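Local coordinates for protein acyl-coenzyme A oxidase 3 (Yarrowia lipolytica, PDB 5YS9) that oxidises acyl-CoA esters to trans-2-enoyl-CoA with FAD as cofactor, passing electrons to oxygen to give hydrogen peroxide in peroxisomal fatty acid beta-oxidation, at residues A[519-524]-A[551-556]; A[469-474]-A[541-546]. All coordinates share one frame; numbering follows the deposited sequence.

Both contacts lie among the helices of the C-terminal part of the chain, their centres about 10 Å apart. Contact 1 joins two long helices, 507-534 and 547-573. Contact 2 joins helix 458-477 to the short helix 539-545, which lies between helices 507-534 and 547-573 in the chain. The contacts also touch: Ile522 CG2 packs 3.7 Å from Cys473 CB, and Leu469 CD1 lies 3.7 Å from Cys553 O. Contact 1 is largely core, with two isoleucines, an alanine and a cysteine thiol. Contact 2 is built on one buried aromatic ring, and its exposed Gln471 marks the edge nearer the surface.

Contact 1: residues A[519-524]-A[551-556]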
loop_
_atom_site.group_PDB
_atom_site.type_symbol
_atom_site.label_atom_id
_atom_site.label_comp_id
_atom_site.label_asym_id
_atom_site.label_seq_id
_atom_site.Cartn_x
_atom_site.Cartn_y
_atom_site.Cartn_z
ATOM N N ASN A 519 -22.928 -18.438 6.847
ATOM C CA ASN A 519 -23.985 -19.318 6.361
ATOM C C ASN A 519 -25.031 -18.572 5.527
ATOM O O ASN A 519 -25.411 -19.011 4.435
ATOM C CB ASN A 519 -24.620 -20.058 7.524
ATOM C CG ASN A 519 -25.774 -20.917 7.077
ATOM O OD1 ASN A 519 -26.905 -20.518 7.281
ATOM N ND2 ASN A 519 -25.505 -22.042 6.381
ATOM N N GLY A 520 -25.442 -17.407 6.000
ATOM C CA GLY A 520 -26.415 -16.592 5.294
ATOM C C GLY A 520 -25.977 -16.318 3.898
ATOM O O GLY A 520 -26.671 -16.628 2.956
ATOM N N ALA A 521 -24.784 -15.782 3.764
ATOM C CA ALA A 521 -24.291 -15.377 2.475
ATOM C C ALA A 521 -24.161 -16.581 1.536
ATOM O O ALA A 521 -24.555 -16.504 0.373
ATOM C CB ALA A 521 -22.954 -14.676 2.647
ATOM N N ILE A 522 -23.641 -17.690 2.053
ATOM C CA ILE A 522 -23.447 -18.908 1.242
ATOM C C ILE A 522 -24.763 -19.602 0.833
ATOM O O ILE A 522 -24.916 -20.022 -0.325
ATOM C CB ILE A 522 -22.550 -19.928 1.980
ATOM C CG1 ILE A 522 -21.151 -19.355 2.117
ATOM C CG2 ILE A 522 -22.520 -21.295 1.254
ATOM C CD1 ILE A 522 -20.276 -20.063 3.122
ATOM N N GLN A 523 -25.698 -19.752 1.771
ATOM C CA GLN A 523 -27.013 -20.331 1.413
ATOM C C GLN A 523 -27.736 -19.477 0.350
ATOM O O GLN A 523 -28.305 -20.040 -0.603
ATOM C CB GLN A 523 -27.919 -20.531 2.633
ATOM C CG GLN A 523 -27.376 -21.433 3.763
ATOM C CD GLN A 523 -27.262 -22.902 3.427
ATOM O OE1 GLN A 523 -27.776 -23.350 2.417
ATOM N NE2 GLN A 523 -26.581 -23.663 4.287
ATOM N N ARG A 524 -27.698 -18.148 0.475
ATOM C CA ARG A 524 -28.426 -17.285 -0.497
ATOM C C ARG A 524 -27.754 -17.348 -1.869
ATOM O O ARG A 524 -28.425 -17.490 -2.901
ATOM C CB ARG A 524 -28.590 -15.834 -0.000
ATOM C CG ARG A 524 -29.848 -15.657 0.874
ATOM C CD ARG A 524 -29.912 -14.355 1.681
ATOM N NE ARG A 524 -28.818 -13.450 1.315
ATOM C CZ ARG A 524 -27.763 -13.125 2.074
ATOM N NH1 ARG A 524 -27.628 -13.545 3.327
ATOM N NH2 ARG A 524 -26.833 -12.332 1.562
ATOM N N PHE A 551 -16.845 -13.957 -4.079
ATOM C CA PHE A 551 -15.843 -13.206 -3.351
ATOM C C PHE A 551 -16.263 -12.916 -1.912
ATOM O O PHE A 551 -15.474 -13.141 -0.979
ATOM C CB PHE A 551 -15.470 -11.865 -4.055
ATOM C CG PHE A 551 -14.267 -11.199 -3.432
ATOM C CD1 PHE A 551 -14.407 -10.345 -2.368
ATOM C CD2 PHE A 551 -12.992 -11.532 -3.846
ATOM C CE1 PHE A 551 -13.312 -9.784 -1.750
ATOM C CE2 PHE A 551 -11.876 -10.976 -3.230
ATOM C CZ PHE A 551 -12.044 -10.105 -2.178
ATOM N N GLN A 552 -17.483 -12.402 -1.737
ATOM C CA GLN A 552 -18.042 -12.138 -0.392
ATOM C C GLN A 552 -18.072 -13.422 0.491
ATOM O O GLN A 552 -17.629 -13.413 1.662
ATOM C CB GLN A 552 -19.444 -11.506 -0.494
ATOM C CG GLN A 552 -19.493 -10.030 -0.814
ATOM C CD GLN A 552 -19.113 -9.177 0.390
ATOM O OE1 GLN A 552 -18.114 -8.441 0.346
ATOM N NE2 GLN A 552 -19.898 -9.285 1.482
ATOM N N CYS A 553 -18.563 -14.520 -0.071
ATOM C CA CYS A 553 -18.512 -15.793 0.627
ATOM C C CYS A 553 -17.109 -16.155 1.060
ATOM O O CYS A 553 -16.900 -16.529 2.210
ATOM C CB CYS A 553 -19.102 -16.900 -0.224
ATOM S SG CYS A 553 -20.900 -16.757 -0.458
ATOM N N ALA A 554 -16.135 -16.021 0.165
ATOM C CA ALA A 554 -14.725 -16.297 0.526
ATOM C C ALA A 554 -14.297 -15.416 1.699
ATOM O O ALA A 554 -13.626 -15.858 2.641
ATOM C CB ALA A 554 -13.803 -16.062 -0.668
ATOM N N LYS A 555 -14.711 -14.159 1.629
ATOM C CA LYS A 555 -14.329 -13.176 2.627
ATOM C C LYS A 555 -14.970 -13.460 3.970
ATOM O O LYS A 555 -14.292 -13.423 4.985
ATOM C CB LYS A 555 -14.702 -11.781 2.168
ATOM C CG LYS A 555 -14.104 -10.663 3.005
ATOM C CD LYS A 555 -14.996 -9.432 3.099
ATOM C CE LYS A 555 -14.437 -8.256 2.348
ATOM N NZ LYS A 555 -15.282 -7.067 2.636
ATOM N N ILE A 556 -16.265 -13.740 3.994
ATOM C CA ILE A 556 -16.944 -13.906 5.270
ATOM C C ILE A 556 -16.530 -15.213 5.925
ATOM O O ILE A 556 -16.284 -15.266 7.124
ATOM C CB ILE A 556 -18.474 -13.742 5.166
ATOM C CG1 ILE A 556 -18.813 -12.325 4.728
ATOM C CG2 ILE A 556 -19.125 -13.953 6.523
ATOM C CD1 ILE A 556 -20.025 -12.226 3.815
#
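Ile556, which meets Ala521 across this contact, donates a backbone hydrogen bond of 2.7 Å from Ile556 N to Gln552 O within its own helix. The meeting itself is apolar and involves four side chains. Ile556 brings the end of its longer branch, with CD1 4.0 Å from Ala521 CB. Cys553, one turn earlier, points toward the other helix, and its SG settles beside Ile522. The closest pair here is Cys553 SG and Ile522 CG1, at 3.7 Å. Cys553 SG also lies 3.7 Å from Ile522 CA, so it rests close to the backbone of that helix. Ile522 CG1 stands beside the backbone N (chi1 -66°), and this turn sets its methylene against the thiol. The CB of Cys553 backs this up, 4.0 Å from Ile522 CG1. Ala521 O is 3.8 Å from Cys553 SG, a packing distance.

The two segments run nearly antiparallel, their axes 9.2 Å apart at closest and 153° between their N-to-C directions. The small alanine and cysteine are consistent with this spacing, and Ile522 and Cys553 are nearest at CA. Trp514, Val517 and Ala518 of helix 507-534 extend the packing around Ile556. Ile522 also touches Cys473 of helix 458-477 and the loop residues Tyr488 and Leu489. Contact 1 thus sits between two long helices of the helical C-terminal region, with helix 458-477 packed alongside.

Contact 2: residues A[469-474]-A[541-546]; sequences LIQSCL and QAFEEL
Ile470 and Gln471, consecutive residues of one helix, both meet the ring of Phe543. They meet it differently. Ile470 comes in the plane of the ring, at its edge: the methyl CG2 lies 3.9 Å from Phe543 CE1. The two side chains run past each other in opposite directions. The Ile470 branch that touches is the short one; CG2 is anti to the backbone N, which turns this methyl toward the ring.

Gln471 crosses Phe543 at about a right angle. Its methylene CG approaches the end of the ring obliquely, 3.9 Å from Phe543 CZ. The chain is extended beyond CG, which carries the amide out along the same ring end. There Gln471 NE2 is 4.0 Å from Phe543 CE2, and the amide and ring planes stand 85° apart. The amide therefore meets the ring steeply and does not lie flat on it. Gln471 is exposed, while Ile470 and Phe543 are buried, so the glutamine forms the outer border of the contact.

The ring of Phe543 reaches across from helix 539-545. It also stacks with Phe529 of helix 507-534, and Ile470 touches Arg550 of helix 547-573. Shortening Phe543 to an alanine is likely to open a gap beside Ile470, take away the ring that Gln471 CG rests on, and leave Phe529 without its stacking partner.

Leu546 occupies the N-cap position, right before helix 547-573. The side chain of Phe543 is about 10 Å from a bound FAD, and Glu544 packs on Tyr348 of the second subunit, a residue of the FAD pocket. This is helix packing round one aromatic ring, apolar on the Ile470 side and bordered by the Gln471 amide, in the helical C-terminal region of the acyl-CoA oxidase fold.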
loop_
_atom_site.group_PDB
_atom_site.type_symbol
_atom_site.label_atom_id
_atom_site.label_comp_id
_atom_site.label_asym_id
_atom_site.label_seq_id
_atom_site.Cartn_x
_atom_site.Cartn_y
_atom_site.Cartn_z
ATOM N N LEU A 469 -17.297 -23.014 -2.102
ATOM C CA LEU A 469 -18.207 -23.052 -0.971
ATOM C C LEU A 469 -19.660 -23.273 -1.419
ATOM O O LEU A 469 -20.436 -23.876 -0.714
ATOM C CB LEU A 469 -18.149 -21.751 -0.202
ATOM C CG LEU A 469 -16.862 -21.459 0.549
ATOM C CD1 LEU A 469 -16.836 -19.969 0.939
ATOM C CD2 LEU A 469 -16.712 -22.398 1.746
ATOM N N ILE A 470 -20.015 -22.706 -2.565
ATOM C CA ILE A 470 -21.305 -22.886 -3.140
ATOM C C ILE A 470 -21.513 -24.363 -3.568
ATOM O O ILE A 470 -22.583 -24.951 -3.314
ATOM C CB ILE A 470 -21.492 -21.916 -4.301
ATOM C CG1 ILE A 470 -21.616 -20.500 -3.752
ATOM C CG2 ILE A 470 -22.726 -22.299 -5.116
ATOM C CD1 ILE A 470 -21.645 -19.458 -4.853
ATOM N N GLN A 471 -20.483 -24.947 -4.173
ATOM C CA GLN A 471 -20.464 -26.368 -4.497
ATOM C C GLN A 471 -20.533 -27.250 -3.258
ATOM O O GLN A 471 -21.229 -28.272 -3.289
ATOM C CB GLN A 471 -19.259 -26.752 -5.357
ATOM C CG GLN A 471 -19.357 -26.245 -6.797
ATOM C CD GLN A 471 -18.007 -26.269 -7.535
ATOM O OE1 GLN A 471 -16.936 -26.164 -6.914
ATOM N NE2 GLN A 471 -18.058 -26.428 -8.853
ATOM N N SER A 472 -19.845 -26.864 -2.180
ATOM C CA SER A 472 -19.945 -27.619 -0.909
ATOM C C SER A 472 -21.371 -27.590 -0.308
ATOM O O SER A 472 -21.862 -28.613 0.143
ATOM C CB SER A 472 -18.942 -27.102 0.114
ATOM O OG SER A 472 -17.663 -27.605 -0.190
ATOM N N CYS A 473 -21.986 -26.402 -0.312
ATOM C CA CYS A 473 -23.329 -26.168 0.187
ATOM C C CYS A 473 -24.352 -26.934 -0.650
ATOM O O CYS A 473 -25.157 -27.635 -0.088
ATOM C CB CYS A 473 -23.639 -24.687 0.145
ATOM S SG CYS A 473 -25.293 -24.102 0.660
ATOM N N LEU A 474 -24.291 -26.813 -1.977
ATOM C CA LEU A 474 -25.170 -27.569 -2.912
ATOM C C LEU A 474 -24.990 -29.098 -2.814
ATOM O O LEU A 474 -25.974 -29.816 -2.735
ATOM C CB LEU A 474 -24.949 -27.101 -4.357
ATOM C CG LEU A 474 -25.904 -27.586 -5.450
ATOM C CD1 LEU A 474 -27.398 -27.337 -5.170
ATOM C CD2 LEU A 474 -25.510 -26.882 -6.731
ATOM N N GLN A 541 -21.495 -20.105 -16.233
ATOM C CA GLN A 541 -22.096 -18.782 -16.455
ATOM C C GLN A 541 -22.785 -18.239 -15.208
ATOM O O GLN A 541 -22.861 -17.014 -14.983
ATOM C CB GLN A 541 -23.108 -18.831 -17.592
ATOM C CG GLN A 541 -22.513 -19.041 -18.976
ATOM C CD GLN A 541 -23.564 -19.453 -20.018
ATOM O OE1 GLN A 541 -24.599 -20.067 -19.687
ATOM N NE2 GLN A 541 -23.297 -19.121 -21.287
ATOM N N ALA A 542 -23.316 -19.165 -14.418
ATOM C CA ALA A 542 -23.947 -18.843 -13.148
ATOM C C ALA A 542 -22.927 -18.320 -12.133
ATOM O O ALA A 542 -23.168 -17.295 -11.504
ATOM C CB ALA A 542 -24.663 -20.077 -12.610
ATOM N N PHE A 543 -21.798 -19.021 -11.978
ATOM C CA PHE A 543 -20.717 -18.554 -11.106
ATOM C C PHE A 543 -20.199 -17.143 -11.503
ATOM O O PHE A 543 -19.956 -16.291 -10.626
ATOM C CB PHE A 543 -19.566 -19.568 -11.095
ATOM C CG PHE A 543 -19.895 -20.845 -10.400
ATOM C CD1 PHE A 543 -20.422 -20.845 -9.102
ATOM C CD2 PHE A 543 -19.653 -22.084 -11.018
ATOM C CE1 PHE A 543 -20.713 -22.048 -8.452
ATOM C CE2 PHE A 543 -19.935 -23.292 -10.366
ATOM C CZ PHE A 543 -20.463 -23.266 -9.084
ATOM N N GLU A 544 -20.081 -16.891 -12.815
ATOM C CA GLU A 544 -19.684 -15.566 -13.346
ATOM C C GLU A 544 -20.711 -14.483 -12.949
ATOM O O GLU A 544 -20.337 -13.407 -12.460
ATOM C CB GLU A 544 -19.535 -15.580 -14.871
ATOM C CG GLU A 544 -18.590 -16.631 -15.447
ATOM C CD GLU A 544 -17.236 -16.074 -15.816
ATOM O OE1 GLU A 544 -17.155 -15.416 -16.902
ATOM O OE2 GLU A 544 -16.291 -16.312 -15.006
ATOM N N GLU A 545 -21.992 -14.770 -13.160
ATOM C CA GLU A 545 -23.073 -13.903 -12.663
ATOM C C GLU A 545 -22.995 -13.615 -11.168
ATOM O O GLU A 545 -23.528 -12.598 -10.739
ATOM C CB GLU A 545 -24.477 -14.502 -12.944
ATOM C CG GLU A 545 -25.023 -14.271 -14.346
ATOM C CD GLU A 545 -25.063 -12.802 -14.718
ATOM O OE1 GLU A 545 -25.308 -11.953 -13.820
ATOM O OE2 GLU A 545 -24.826 -12.506 -15.909
ATOM N N LEU A 546 -22.391 -14.529 -10.400
ATOM C CA LEU A 546 -22.278 -14.430 -8.947
ATOM C C LEU A 546 -20.847 -14.175 -8.446
ATOM O O LEU A 546 -20.446 -14.668 -7.372
ATOM C CB LEU A 546 -22.818 -15.721 -8.320
ATOM C CG LEU A 546 -24.317 -15.958 -8.576
ATOM C CD1 LEU A 546 -24.709 -17.395 -8.259
ATOM C CD2 LEU A 546 -25.137 -14.961 -7.776
#